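Local coordinates for histidinol-phosphate aminotransferase (Clostridium acetobutylicum, PDB 3FTB), which probably transfers amino groups with the help of pyridoxal 5'-phosphate, as expected of a histidinol-phosphate aminotransferase in histidine synthesis, at residues L28-S32 and K346-F350; I321-R325 and F336-A340; K285-I289 and L354-E358; S33-P37 and A297-L301; A185-F189 and R211-F217. One frame throughout, in Å; residues are numbered along the deposited sequence.

Contact 1: residues L28-S32 and K346-F350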
# COMPACT_ATOMS: atom_id res chain seq x y z
N LEU A 28 -25.52 -12.29 -10.09
CA LEU A 28 -24.21 -12.92 -10.27
C LEU A 28 -23.63 -13.46 -8.96
O LEU A 28 -23.08 -12.72 -8.16
CB LEU A 28 -23.23 -11.93 -10.91
CG LEU A 28 -21.85 -12.48 -11.29
CD1 LEU A 28 -21.93 -13.91 -11.81
CD2 LEU A 28 -21.18 -11.58 -12.32
N LEU A 29 -23.75 -14.77 -8.76
CA LEU A 29 -23.08 -15.46 -7.66
C LEU A 29 -21.65 -15.85 -8.06
O LEU A 29 -21.46 -16.66 -8.97
CB LEU A 29 -23.84 -16.74 -7.30
CG LEU A 29 -24.85 -16.67 -6.16
CD1 LEU A 29 -25.65 -15.39 -6.23
CD2 LEU A 29 -25.76 -17.89 -6.20
N ASP A 30 -20.65 -15.26 -7.39
CA ASP A 30 -19.25 -15.62 -7.65
C ASP A 30 -18.74 -16.70 -6.68
O ASP A 30 -18.41 -16.41 -5.53
CB ASP A 30 -18.33 -14.39 -7.63
CG ASP A 30 -17.00 -14.63 -8.36
OD1 ASP A 30 -16.32 -13.65 -8.71
OD2 ASP A 30 -16.62 -15.81 -8.57
N TYR A 31 -18.69 -17.94 -7.17
CA TYR A 31 -18.21 -19.08 -6.41
C TYR A 31 -16.71 -19.32 -6.62
O TYR A 31 -16.14 -20.29 -6.11
CB TYR A 31 -19.05 -20.33 -6.71
CG TYR A 31 -20.28 -20.34 -5.83
CD1 TYR A 31 -20.35 -21.15 -4.70
CD2 TYR A 31 -21.35 -19.50 -6.10
CE1 TYR A 31 -21.46 -21.13 -3.88
CE2 TYR A 31 -22.47 -19.48 -5.28
CZ TYR A 31 -22.52 -20.29 -4.17
OH TYR A 31 -23.63 -20.26 -3.37
N SER A 32 -16.09 -18.41 -7.37
CA SER A 32 -14.63 -18.34 -7.40
C SER A 32 -14.11 -17.35 -6.33
O SER A 32 -12.90 -17.29 -6.05
CB SER A 32 -14.13 -18.02 -8.82
OG SER A 32 -14.31 -16.66 -9.16
N LYS A 346 -27.65 -18.66 -0.82
CA LYS A 346 -26.87 -18.65 -2.06
C LYS A 346 -26.41 -20.06 -2.45
O LYS A 346 -26.36 -20.41 -3.63
CB LYS A 346 -25.65 -17.72 -1.93
CG LYS A 346 -26.01 -16.24 -1.81
CD LYS A 346 -24.82 -15.34 -2.15
CE LYS A 346 -25.09 -13.90 -1.79
NZ LYS A 346 -25.31 -13.77 -0.32
N ASN A 347 -26.07 -20.86 -1.44
CA ASN A 347 -25.59 -22.23 -1.63
C ASN A 347 -26.66 -23.16 -2.20
O ASN A 347 -26.38 -23.98 -3.08
CB ASN A 347 -25.07 -22.78 -0.29
CG ASN A 347 -23.64 -22.35 -0.00
OD1 ASN A 347 -23.01 -21.63 -0.79
ND2 ASN A 347 -23.11 -22.79 1.13
N THR A 348 -27.88 -23.05 -1.70
CA THR A 348 -28.96 -23.88 -2.20
C THR A 348 -29.26 -23.49 -3.64
O THR A 348 -29.53 -24.34 -4.49
CB THR A 348 -30.22 -23.74 -1.33
OG1 THR A 348 -29.95 -24.23 -0.01
CG2 THR A 348 -31.38 -24.52 -1.93
N LYS A 349 -29.19 -22.19 -3.93
CA LYS A 349 -29.37 -21.71 -5.29
C LYS A 349 -28.29 -22.30 -6.19
O LYS A 349 -28.57 -22.87 -7.24
CB LYS A 349 -29.29 -20.18 -5.32
CG LYS A 349 -29.97 -19.56 -6.53
CD LYS A 349 -29.51 -18.13 -6.76
CE LYS A 349 -30.38 -17.44 -7.80
NZ LYS A 349 -31.83 -17.47 -7.44
N PHE A 350 -27.04 -22.16 -5.75
CA PHE A 350 -25.89 -22.75 -6.43
C PHE A 350 -26.08 -24.23 -6.80
O PHE A 350 -25.90 -24.63 -7.96
CB PHE A 350 -24.64 -22.60 -5.55
CG PHE A 350 -23.43 -23.26 -6.10
CD1 PHE A 350 -22.75 -22.69 -7.18
CD2 PHE A 350 -22.96 -24.45 -5.56
CE1 PHE A 350 -21.62 -23.30 -7.71
CE2 PHE A 350 -21.83 -25.07 -6.09
CZ PHE A 350 -21.16 -24.49 -7.16

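Contact 2: residues I321-R325 and F336-A340. With PO4 (phosphate ion), chain F.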
# COMPACT_ATOMS: atom_id res chain seq x y z
N ILE A 321 -23.45 -17.74 -12.69
CA ILE A 321 -22.71 -18.36 -11.60
C ILE A 321 -21.28 -18.64 -12.06
O ILE A 321 -21.05 -19.26 -13.11
CB ILE A 321 -23.42 -19.63 -11.10
CG1 ILE A 321 -24.72 -19.25 -10.39
CG2 ILE A 321 -22.52 -20.42 -10.16
CD1 ILE A 321 -25.65 -20.41 -10.09
N VAL A 322 -20.32 -18.15 -11.29
CA VAL A 322 -18.92 -18.35 -11.63
C VAL A 322 -18.33 -19.40 -10.70
O VAL A 322 -18.59 -19.37 -9.50
CB VAL A 322 -18.12 -17.05 -11.48
CG1 VAL A 322 -16.70 -17.23 -12.03
CG2 VAL A 322 -18.83 -15.90 -12.19
N ILE A 323 -17.57 -20.34 -11.26
CA ILE A 323 -16.78 -21.25 -10.44
C ILE A 323 -15.29 -21.07 -10.73
O ILE A 323 -14.90 -20.22 -11.54
CB ILE A 323 -17.14 -22.74 -10.67
CG1 ILE A 323 -16.72 -23.20 -12.07
CG2 ILE A 323 -18.63 -22.97 -10.41
CD1 ILE A 323 -16.31 -24.66 -12.16
N ARG A 324 -14.47 -21.87 -10.07
CA ARG A 324 -13.03 -21.79 -10.29
C ARG A 324 -12.53 -23.05 -10.96
O ARG A 324 -12.49 -24.12 -10.35
CB ARG A 324 -12.28 -21.54 -8.98
CG ARG A 324 -10.80 -21.23 -9.17
CD ARG A 324 -10.60 -19.87 -9.82
NE ARG A 324 -9.28 -19.32 -9.53
CZ ARG A 324 -8.14 -19.81 -10.00
NH1 ARG A 324 -8.17 -20.88 -10.79
NH2 ARG A 324 -6.98 -19.25 -9.68
N ARG A 325 -12.16 -22.91 -12.23
CA ARG A 325 -11.52 -23.98 -12.95
C ARG A 325 -10.10 -24.10 -12.43
O ARG A 325 -9.37 -23.12 -12.37
CB ARG A 325 -11.51 -23.66 -14.44
CG ARG A 325 -12.91 -23.56 -15.02
CD ARG A 325 -12.87 -22.91 -16.37
NE ARG A 325 -11.88 -23.54 -17.23
CZ ARG A 325 -11.54 -23.07 -18.43
NH1 ARG A 325 -12.13 -21.98 -18.89
NH2 ARG A 325 -10.63 -23.70 -19.15
N PHE A 336 -10.81 -31.05 -11.96
CA PHE A 336 -10.92 -30.37 -10.66
C PHE A 336 -11.51 -28.98 -10.84
O PHE A 336 -11.20 -28.27 -11.80
CB PHE A 336 -9.57 -30.28 -9.95
CG PHE A 336 -8.91 -31.61 -9.73
CD1 PHE A 336 -8.96 -32.22 -8.48
CD2 PHE A 336 -8.24 -32.25 -10.76
CE1 PHE A 336 -8.36 -33.45 -8.28
CE2 PHE A 336 -7.63 -33.48 -10.56
CZ PHE A 336 -7.69 -34.08 -9.32
N VAL A 337 -12.40 -28.61 -9.91
CA VAL A 337 -13.00 -27.29 -9.89
C VAL A 337 -13.11 -26.90 -8.42
O VAL A 337 -13.19 -27.78 -7.55
CB VAL A 337 -14.41 -27.31 -10.48
CG1 VAL A 337 -14.38 -27.50 -11.99
CG2 VAL A 337 -15.23 -28.41 -9.81
N ARG A 338 -13.12 -25.60 -8.14
CA ARG A 338 -13.20 -25.11 -6.75
C ARG A 338 -14.46 -24.28 -6.56
O ARG A 338 -14.78 -23.41 -7.37
CB ARG A 338 -11.96 -24.29 -6.38
CG ARG A 338 -11.87 -23.91 -4.89
CD ARG A 338 -10.79 -22.84 -4.66
NE ARG A 338 -11.24 -21.53 -5.12
CZ ARG A 338 -10.42 -20.54 -5.50
NH1 ARG A 338 -9.11 -20.73 -5.50
NH2 ARG A 338 -10.92 -19.37 -5.90
N PHE A 339 -15.19 -24.56 -5.49
CA PHE A 339 -16.41 -23.81 -5.19
C PHE A 339 -16.25 -23.08 -3.86
O PHE A 339 -15.70 -23.63 -2.90
CB PHE A 339 -17.64 -24.73 -5.10
CG PHE A 339 -17.87 -25.58 -6.33
CD1 PHE A 339 -17.35 -25.22 -7.58
CD2 PHE A 339 -18.66 -26.74 -6.25
CE1 PHE A 339 -17.58 -26.01 -8.71
CE2 PHE A 339 -18.89 -27.53 -7.38
CZ PHE A 339 -18.35 -27.15 -8.61
N ALA A 340 -16.77 -21.87 -3.79
CA ALA A 340 -16.81 -21.16 -2.51
C ALA A 340 -17.93 -21.74 -1.66
O ALA A 340 -18.84 -22.38 -2.17
CB ALA A 340 -17.00 -19.67 -2.72
P PO4 F . -7.54 -17.72 -5.97
O1 PO4 F . -7.09 -16.30 -5.72
O2 PO4 F . -6.43 -18.50 -6.64
O3 PO4 F . -7.88 -18.37 -4.65
O4 PO4 F . -8.77 -17.71 -6.85

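Contact 3: residues K285-I289 and L354-E358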
# COMPACT_ATOMS: atom_id res chain seq x y z
N LYS A 285 -24.07 -35.74 -3.28
CA LYS A 285 -25.22 -36.33 -3.96
C LYS A 285 -25.19 -36.07 -5.47
O LYS A 285 -25.78 -36.83 -6.25
CB LYS A 285 -26.52 -35.80 -3.36
CG LYS A 285 -26.73 -36.11 -1.88
CD LYS A 285 -27.84 -35.25 -1.28
CE LYS A 285 -28.34 -35.80 0.05
NZ LYS A 285 -27.25 -35.95 1.05
N ILE A 286 -24.50 -35.00 -5.88
CA ILE A 286 -24.48 -34.60 -7.29
C ILE A 286 -23.69 -35.60 -8.13
O ILE A 286 -22.59 -36.00 -7.76
CB ILE A 286 -23.95 -33.15 -7.46
CG1 ILE A 286 -24.61 -32.25 -6.41
CG2 ILE A 286 -24.19 -32.63 -8.87
CD1 ILE A 286 -24.82 -30.85 -6.86
N GLY A 287 -24.28 -36.01 -9.26
CA GLY A 287 -23.77 -37.13 -10.03
C GLY A 287 -22.41 -36.97 -10.68
O GLY A 287 -21.62 -37.92 -10.72
N PHE A 288 -22.13 -35.78 -11.20
CA PHE A 288 -20.84 -35.55 -11.84
C PHE A 288 -19.79 -35.21 -10.79
O PHE A 288 -18.59 -35.23 -11.07
CB PHE A 288 -20.91 -34.47 -12.92
CG PHE A 288 -21.49 -33.18 -12.46
CD1 PHE A 288 -20.71 -32.26 -11.80
CD2 PHE A 288 -22.82 -32.88 -12.69
CE1 PHE A 288 -21.24 -31.07 -11.38
CE2 PHE A 288 -23.35 -31.69 -12.28
CZ PHE A 288 -22.56 -30.78 -11.62
N ILE A 289 -20.25 -34.92 -9.57
CA ILE A 289 -19.35 -34.77 -8.44
C ILE A 289 -18.85 -36.13 -8.01
O ILE A 289 -19.51 -36.83 -7.25
CB ILE A 289 -20.01 -34.07 -7.25
CG1 ILE A 289 -20.59 -32.72 -7.66
CG2 ILE A 289 -18.98 -33.89 -6.13
CD1 ILE A 289 -19.60 -31.60 -7.58
N LEU A 354 -26.38 -26.80 -10.23
CA LEU A 354 -25.54 -27.99 -10.41
C LEU A 354 -26.41 -29.17 -10.76
O LEU A 354 -26.05 -30.02 -11.56
CB LEU A 354 -24.77 -28.31 -9.13
CG LEU A 354 -23.29 -27.97 -9.07
CD1 LEU A 354 -23.00 -26.59 -9.65
CD2 LEU A 354 -22.79 -28.07 -7.65
N LYS A 355 -27.57 -29.22 -10.12
CA LYS A 355 -28.57 -30.25 -10.37
C LYS A 355 -29.16 -30.14 -11.78
O LYS A 355 -29.35 -31.14 -12.48
CB LYS A 355 -29.66 -30.17 -9.29
CG LYS A 355 -29.20 -30.66 -7.92
CD LYS A 355 -30.00 -30.01 -6.79
CE LYS A 355 -29.57 -30.55 -5.42
NZ LYS A 355 -28.10 -30.46 -5.18
N GLY A 356 -29.45 -28.91 -12.20
CA GLY A 356 -29.98 -28.69 -13.54
C GLY A 356 -28.97 -29.11 -14.59
O GLY A 356 -29.33 -29.59 -15.65
N VAL A 357 -27.69 -28.93 -14.29
CA VAL A 357 -26.65 -29.39 -15.19
C VAL A 357 -26.66 -30.92 -15.24
O VAL A 357 -26.69 -31.50 -16.33
CB VAL A 357 -25.25 -28.90 -14.77
CG1 VAL A 357 -24.18 -29.45 -15.72
CG2 VAL A 357 -25.21 -27.37 -14.74
N GLU A 358 -26.65 -31.55 -14.06
CA GLU A 358 -26.68 -33.00 -13.96
C GLU A 358 -27.89 -33.54 -14.72
O GLU A 358 -27.75 -34.42 -15.58
CB GLU A 358 -26.72 -33.45 -12.50
CG GLU A 358 -27.13 -34.90 -12.31
CD GLU A 358 -26.04 -35.89 -12.68
OE1 GLU A 358 -24.86 -35.48 -12.78
OE2 GLU A 358 -26.36 -37.09 -12.86

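Contact 4: residues S33-P37 and A297-L301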
# COMPACT_ATOMS: atom_id res chain seq x y z
N SER A 33 -15.02 -16.60 -5.72
CA SER A 33 -14.66 -15.69 -4.63
C SER A 33 -14.92 -16.28 -3.23
O SER A 33 -16.02 -16.75 -2.92
CB SER A 33 -15.41 -14.38 -4.78
OG SER A 33 -15.52 -13.72 -3.53
N ASN A 34 -13.89 -16.24 -2.39
CA ASN A 34 -14.01 -16.80 -1.04
C ASN A 34 -13.95 -15.73 0.05
O ASN A 34 -13.15 -15.81 0.98
CB ASN A 34 -12.91 -17.84 -0.79
CG ASN A 34 -12.75 -18.82 -1.94
OD1 ASN A 34 -11.63 -19.17 -2.30
ND2 ASN A 34 -13.86 -19.27 -2.51
N ILE A 35 -14.79 -14.71 -0.07
CA ILE A 35 -14.91 -13.71 0.97
C ILE A 35 -16.08 -14.10 1.85
O ILE A 35 -17.05 -14.69 1.37
CB ILE A 35 -15.13 -12.29 0.40
CG1 ILE A 35 -14.04 -11.95 -0.63
CG2 ILE A 35 -15.21 -11.24 1.53
CD1 ILE A 35 -12.59 -12.01 -0.08
N ASN A 36 -15.98 -13.77 3.13
CA ASN A 36 -17.02 -14.05 4.12
C ASN A 36 -18.35 -13.42 3.72
O ASN A 36 -18.41 -12.22 3.43
CB ASN A 36 -16.56 -13.53 5.49
CG ASN A 36 -17.42 -14.01 6.65
OD1 ASN A 36 -18.65 -13.97 6.58
ND2 ASN A 36 -16.77 -14.44 7.73
N PRO A 37 -19.42 -14.22 3.71
CA PRO A 37 -20.76 -13.81 3.27
C PRO A 37 -21.49 -12.99 4.34
O PRO A 37 -22.40 -12.23 4.02
CB PRO A 37 -21.45 -15.16 3.08
CG PRO A 37 -20.95 -15.90 4.25
CD PRO A 37 -19.46 -15.60 4.21
N ALA A 297 -11.86 -24.58 5.58
CA ALA A 297 -12.17 -23.15 5.51
C ALA A 297 -13.48 -22.95 4.77
O ALA A 297 -14.39 -23.78 4.86
CB ALA A 297 -11.03 -22.39 4.82
N ASN A 298 -13.59 -21.87 4.00
CA ASN A 298 -14.83 -21.57 3.27
C ASN A 298 -14.80 -21.88 1.76
O ASN A 298 -15.33 -21.11 0.94
CB ASN A 298 -15.27 -20.13 3.53
CG ASN A 298 -14.27 -19.12 3.00
OD1 ASN A 298 -13.07 -19.37 3.01
ND2 ASN A 298 -14.77 -17.98 2.50
N PHE A 299 -14.20 -23.02 1.40
CA PHE A 299 -14.21 -23.50 0.03
C PHE A 299 -13.99 -25.01 -0.02
O PHE A 299 -13.50 -25.61 0.94
CB PHE A 299 -13.15 -22.78 -0.80
CG PHE A 299 -11.78 -22.81 -0.18
CD1 PHE A 299 -10.95 -23.90 -0.36
CD2 PHE A 299 -11.34 -21.74 0.59
CE1 PHE A 299 -9.69 -23.93 0.23
CE2 PHE A 299 -10.09 -21.77 1.17
CZ PHE A 299 -9.26 -22.86 0.98
N VAL A 300 -14.35 -25.62 -1.15
CA VAL A 300 -14.32 -27.07 -1.31
C VAL A 300 -13.80 -27.47 -2.71
O VAL A 300 -14.24 -26.91 -3.72
CB VAL A 300 -15.74 -27.65 -1.09
CG1 VAL A 300 -16.72 -27.06 -2.11
CG2 VAL A 300 -15.73 -29.17 -1.16
N LEU A 301 -12.86 -28.42 -2.77
CA LEU A 301 -12.32 -28.90 -4.06
C LEU A 301 -13.00 -30.20 -4.54
O LEU A 301 -12.90 -31.25 -3.89
CB LEU A 301 -10.81 -29.13 -3.98
CG LEU A 301 -10.13 -29.70 -5.23
CD1 LEU A 301 -9.89 -28.60 -6.25
CD2 LEU A 301 -8.82 -30.42 -4.89
O HOH W 1 -17.26 -17.69 1.80

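Contact 5: residues A185-F189 and R211-F217. With PO4 (phosphate ion), chain G; PO4 (phosphate ion), chain E.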
# COMPACT_ATOMS: atom_id res chain seq x y z
N ALA A 185 -4.14 -17.26 5.96
CA ALA A 185 -5.12 -16.22 5.69
C ALA A 185 -6.54 -16.73 5.87
O ALA A 185 -7.47 -15.95 6.05
CB ALA A 185 -4.93 -15.67 4.29
N PHE A 186 -6.69 -18.05 5.83
CA PHE A 186 -7.99 -18.69 5.94
C PHE A 186 -8.17 -19.33 7.31
O PHE A 186 -9.30 -19.66 7.69
CB PHE A 186 -8.16 -19.78 4.87
CG PHE A 186 -8.43 -19.25 3.49
CD1 PHE A 186 -9.62 -18.59 3.20
CD2 PHE A 186 -7.51 -19.43 2.46
CE1 PHE A 186 -9.89 -18.12 1.92
CE2 PHE A 186 -7.77 -18.96 1.18
CZ PHE A 186 -8.96 -18.30 0.91
N ILE A 187 -7.07 -19.51 8.03
CA ILE A 187 -7.07 -20.27 9.28
C ILE A 187 -8.21 -19.87 10.21
O ILE A 187 -8.53 -20.58 11.16
CB ILE A 187 -5.75 -20.09 10.05
CG1 ILE A 187 -5.49 -21.27 10.99
CG2 ILE A 187 -5.80 -18.80 10.85
CD1 ILE A 187 -5.01 -22.54 10.29
N GLU A 188 -8.84 -18.73 9.92
CA GLU A 188 -9.89 -18.20 10.78
C GLU A 188 -11.10 -19.12 10.78
O GLU A 188 -11.80 -19.26 11.79
CB GLU A 188 -10.33 -16.86 10.23
CG GLU A 188 -9.28 -16.13 9.44
CD GLU A 188 -8.37 -15.35 10.33
OE1 GLU A 188 -7.38 -14.84 9.81
OE2 GLU A 188 -8.65 -15.26 11.55
N PHE A 189 -11.31 -19.77 9.64
CA PHE A 189 -12.55 -20.46 9.35
C PHE A 189 -12.61 -21.83 10.01
O PHE A 189 -13.59 -22.56 9.83
CB PHE A 189 -12.74 -20.58 7.83
CG PHE A 189 -12.98 -19.27 7.12
CD1 PHE A 189 -14.28 -18.77 6.99
CD2 PHE A 189 -11.93 -18.57 6.55
CE1 PHE A 189 -14.50 -17.56 6.32
CE2 PHE A 189 -12.15 -17.37 5.88
CZ PHE A 189 -13.44 -16.88 5.77
N ARG A 211 -1.02 -13.78 8.22
CA ARG A 211 -2.46 -13.70 8.43
C ARG A 211 -3.05 -12.62 7.54
O ARG A 211 -2.33 -11.84 6.93
CB ARG A 211 -2.77 -13.39 9.88
CG ARG A 211 -2.36 -14.46 10.86
CD ARG A 211 -3.21 -15.67 10.75
NE ARG A 211 -3.00 -16.55 11.90
CZ ARG A 211 -3.86 -16.67 12.90
NH1 ARG A 211 -4.98 -15.96 12.88
NH2 ARG A 211 -3.60 -17.49 13.91
N ALA A 212 -4.38 -12.56 7.49
CA ALA A 212 -5.08 -11.54 6.72
C ALA A 212 -6.47 -11.27 7.29
O ALA A 212 -7.09 -12.16 7.88
CB ALA A 212 -5.18 -11.95 5.27
N MET A 213 -6.94 -10.04 7.10
CA MET A 213 -8.29 -9.65 7.50
C MET A 213 -9.17 -9.63 6.26
O MET A 213 -10.34 -9.26 6.32
CB MET A 213 -8.28 -8.25 8.12
CG MET A 213 -7.58 -8.13 9.48
SD MET A 213 -7.98 -6.55 10.27
CE MET A 213 -9.70 -6.83 10.71
N THR A 214 -8.58 -10.03 5.14
CA THR A 214 -9.19 -9.92 3.81
C THR A 214 -10.29 -10.94 3.52
O THR A 214 -11.30 -10.61 2.93
CB THR A 214 -8.12 -10.05 2.73
OG1 THR A 214 -6.99 -9.24 3.08
CG2 THR A 214 -8.67 -9.61 1.39
N LYS A 215 -10.08 -12.18 3.94
CA LYS A 215 -11.04 -13.22 3.66
C LYS A 215 -12.05 -13.34 4.79
O LYS A 215 -13.24 -13.09 4.59
CB LYS A 215 -10.33 -14.56 3.42
CG LYS A 215 -9.46 -14.61 2.16
CD LYS A 215 -10.26 -14.30 0.90
CE LYS A 215 -9.50 -14.66 -0.37
NZ LYS A 215 -8.39 -13.72 -0.66
N PHE A 216 -11.56 -13.68 5.98
CA PHE A 216 -12.42 -13.95 7.13
C PHE A 216 -13.20 -12.75 7.68
O PHE A 216 -14.29 -12.91 8.24
CB PHE A 216 -11.61 -14.59 8.26
CG PHE A 216 -12.45 -15.08 9.41
CD1 PHE A 216 -13.32 -16.15 9.25
CD2 PHE A 216 -12.36 -14.47 10.65
CE1 PHE A 216 -14.08 -16.60 10.32
CE2 PHE A 216 -13.12 -14.92 11.71
CZ PHE A 216 -13.98 -15.98 11.54
N PHE A 217 -12.64 -11.55 7.52
CA PHE A 217 -13.26 -10.33 8.04
C PHE A 217 -13.97 -9.54 6.96
O PHE A 217 -14.42 -8.41 7.20
CB PHE A 217 -12.24 -9.45 8.78
CG PHE A 217 -11.85 -9.98 10.14
CD1 PHE A 217 -10.70 -10.73 10.31
CD2 PHE A 217 -12.66 -9.74 11.24
CE1 PHE A 217 -10.35 -11.24 11.55
CE2 PHE A 217 -12.32 -10.24 12.49
CZ PHE A 217 -11.16 -11.00 12.64
P PO4 G . -6.33 -16.81 16.00
O1 PO4 G . -6.45 -15.98 14.75
O2 PO4 G . -6.25 -15.90 17.20
O3 PO4 G . -7.53 -17.73 16.10
O4 PO4 G . -5.08 -17.66 15.97
P PO4 E . -4.90 -10.03 0.14
O1 PO4 E . -3.76 -9.16 -0.33
O2 PO4 E . -4.87 -10.17 1.63
O3 PO4 E . -6.23 -9.41 -0.23
O4 PO4 E . -4.75 -11.39 -0.49
O HOH W 2 -8.74 -13.88 6.09

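Contact 1: residues L28-S32 and K346-F350
Tyr-31 lays its ring on that of Phe-350, fastening the segment around strand 29-30 to the C-terminal helix 344-359 in the small domain of this class I/II aminotransferase fold. Followed outward, the tyrosine leans on Phe-350 along almost its whole length. Its CB lies 4.1 Å from Phe-350 CE1, and CG and CD2 meet Phe-350 CD1, which stands over the centre of the tyrosine ring. Further out, CZ comes to 3.4 Å from Phe-350 CB. The two rings form a face-to-face stack with planes only 16° apart and centroids separated by 4.0 Å. With CG anti to the backbone N (chi1 176°), the Phe-350 ring leaves the helix toward Tyr-31. At the tip, Tyr-31 OH reaches the helix backbone and has two possible acceptors for its single proton, Lys-346 O at 2.7 Å and Asn-347 OD1 at 3.0 Å. Lys-346 O already receives the helical bond from Phe-350 N, while Asn-347 OD1 accepts from Lys-342 N, and Lys-342 also makes a cation-pi contact with Tyr-31. Lys-346 NZ forms a salt bridge with Asp-343, while the aliphatic part of Lys-346 flanks Leu-29, an apolar border beside the tyrosine: Leu-29 CD2 sits 3.6 Å from Lys-346 O and 3.8 Å from Lys-349 CD.

Contact 2: residues I321-R325 and F336-A340
Val-337 meets strand 321-325 first through CG1, which presses to 3.4 Å from Ile-323 CD1, tight for two methyl carbons; Val-337 CA also makes a CA-H...O contact with Arg-324 O. Next comes Arg-338, whose backbone pairs with that of Arg-324 as an antiparallel hydrogen-bonded pair: Arg-338 N gives a bond of 2.7 Å to Arg-324 O, and Arg-324 N a longer one of 3.1 Å to Arg-338 O. Both side chains leave the same face of the sheet. The CG of Arg-324 lies over the centre of the Arg-338 guanidinium, and the two guanidinium planes are 56° apart. A phosphate ion joins them, with O4 taking Arg-338 NH2 at 2.9 Å and Arg-324 NE at 3.2 Å, so the neighbouring positive charges share one anion. Weak bonds run from Arg-338 NH1 to phosphate O3 and Asn-155 OD1, and from NH2 to Ser-32 O. On the opposite face Phe-339 runs beside Ile-323 in the same direction, CE1 lying 3.6 Å from Ile-323 CG2, and one face of its ring takes the edge of Phe-350. This is a beta hairpin of the small-domain sheet, its arginine pair consistent with an anion-binding part of an aminotransferase active site.

Contact 3: residues K285-I289 and L354-E358
A largely apolar loop-on-helix contact sets Ile-286 and Phe-288, in the turn between helix 262-285 and strand 289-293, against Leu-354 and its neighbours near the C-terminal end of helix 344-359. Ile-286 crosses Leu-354 at about a right angle, and its CD1 presses to 3.4 Å from Leu-354 CB, close for two carbons. The same methyl has Lys-355 NZ at 3.7 Å: the lysine chain runs extended and bends only at its last torsion, which brings the amino end across the isoleucine. Phe-288 approaches with its rim. Its CE2 is 3.3 Å from Leu-354 O, which lies in the plane of the ring, and CZ meets Leu-354 CG at 3.9 Å. That carbonyl also accepts the helical bond from Glu-358 N. In the small domain of the class I/II aminotransferase fold, the helix end and this turn close over an apolar layer that includes Leu-304, Leu-312 and Leu-316. Inside the turn Ile-286 CG2 rests on one face of the Phe-288 ring, offset toward the rim. With CG placed between its backbone N and carbonyl carbon (chi1 54°), the phenylalanine is directed to the helix. Glu-358 slides past the ring in the reverse direction, its chain bent at chi2. The carboxylate plane is tilted 27° from that of the ring, with OE1 3.3 Å from Phe-288 CD2 and 3.4 Å from Gly-287 CA.

Contact 4: residues S33-P37 and A297-L301
Asn-298 ND2 is held from two directions, by the backbone oxygen of Asn-34 and by a water, where the loop between strand 29-30 and helix 42-45 runs past strand 299-304 of the small-domain sheet in this fold-type I aminotransferase. The bond to Asn-34 O is 3.1 Å long and nearly straight, with the acceptor close to the amide plane of Asn-298. Seen from the carbonyl, however, the donor stands well above its plane (76° out of it) and so misses the lone-pair directions. The water accepts from Asn-298 ND2 at 2.6 Å and donates to Ile-35 O at 3.0 Å, tying the amide to two successive carbonyls of the loop. Asn-298 CG lies between its own backbone N and carbonyl carbon (chi1 64°), which turns the amide toward the loop. The loop is also joined to the large domain, since Asn-36 ND2 bonds to Phe-216 O while Asn-36 OD1 takes the backbone N of Leu-38. Asn-34 turns its own side chain to the sheet, against Arg-338, Ala-340 and Phe-299. The Asn-34 side chain crosses that of Phe-299 at about a right angle, its amide plane tilted 30° from the ring, and Asn-34 OD1 comes to 3.9 Å from Phe-299 CD2.

Contact 5: residues A185-F189 and R211-F217
Phe-189 receives the edge of Phe-216 on one face, a T-shaped stack with planes at 89° and centroids 4.8 Å apart, while the backbone of Lys-215 lies at its rim. Here, in the large domain of the class I/II aminotransferase fold, the loop after strand 179-183 meets the residues leaving strand 207-212. The Arg-211 guanidinium carries Ile-187 CG2 over its centre, 3.5 Å from CZ, and a phosphate ion at its edge. Its ion pair with Glu-188 OE2 is long, and its NE forms a salt bridge with Glu-184. Lys-215 draws its chain past Phe-186, Lys-215 CG lying 3.5 Å from Phe-186 CE1, and Lys-215 NZ hydrogen-bonds to Tyr-58 OH of the second subunit. Thr-214 OG1 gives a 2.7 Å bond to O2 of a second phosphate, which may mark an anion pocket such as the cofactor's phosphate site. Between the backbones one water, whose approach to Ala-185 O is too short to be relied on, donates to Ala-212 O at 3.0 Å and accepts from Phe-216 N at 2.8 Å.

In the fold
Contacts 1 and 3 hold the same helix, 344-359, at different points along it and lie toward the periphery, their centres about 20 and 28 Å from the centre of the chain against about 6 Å for contact 5. Contact 1 adds a hydroxyl to its ring stack; contact 3 is mainly apolar. Contact 2 is buried sheet pairing, touching contact 1 through neighbouring strands and contact 3 through Phe-339 and Leu-354. Contact 4 is buried and mostly amide and water chemistry, and it joins the small-domain sheet of contact 2 to the large-domain loops of contact 5. Phosphate ions are gripped by contacts 2 and 5, whose centres lie about 20 Å apart.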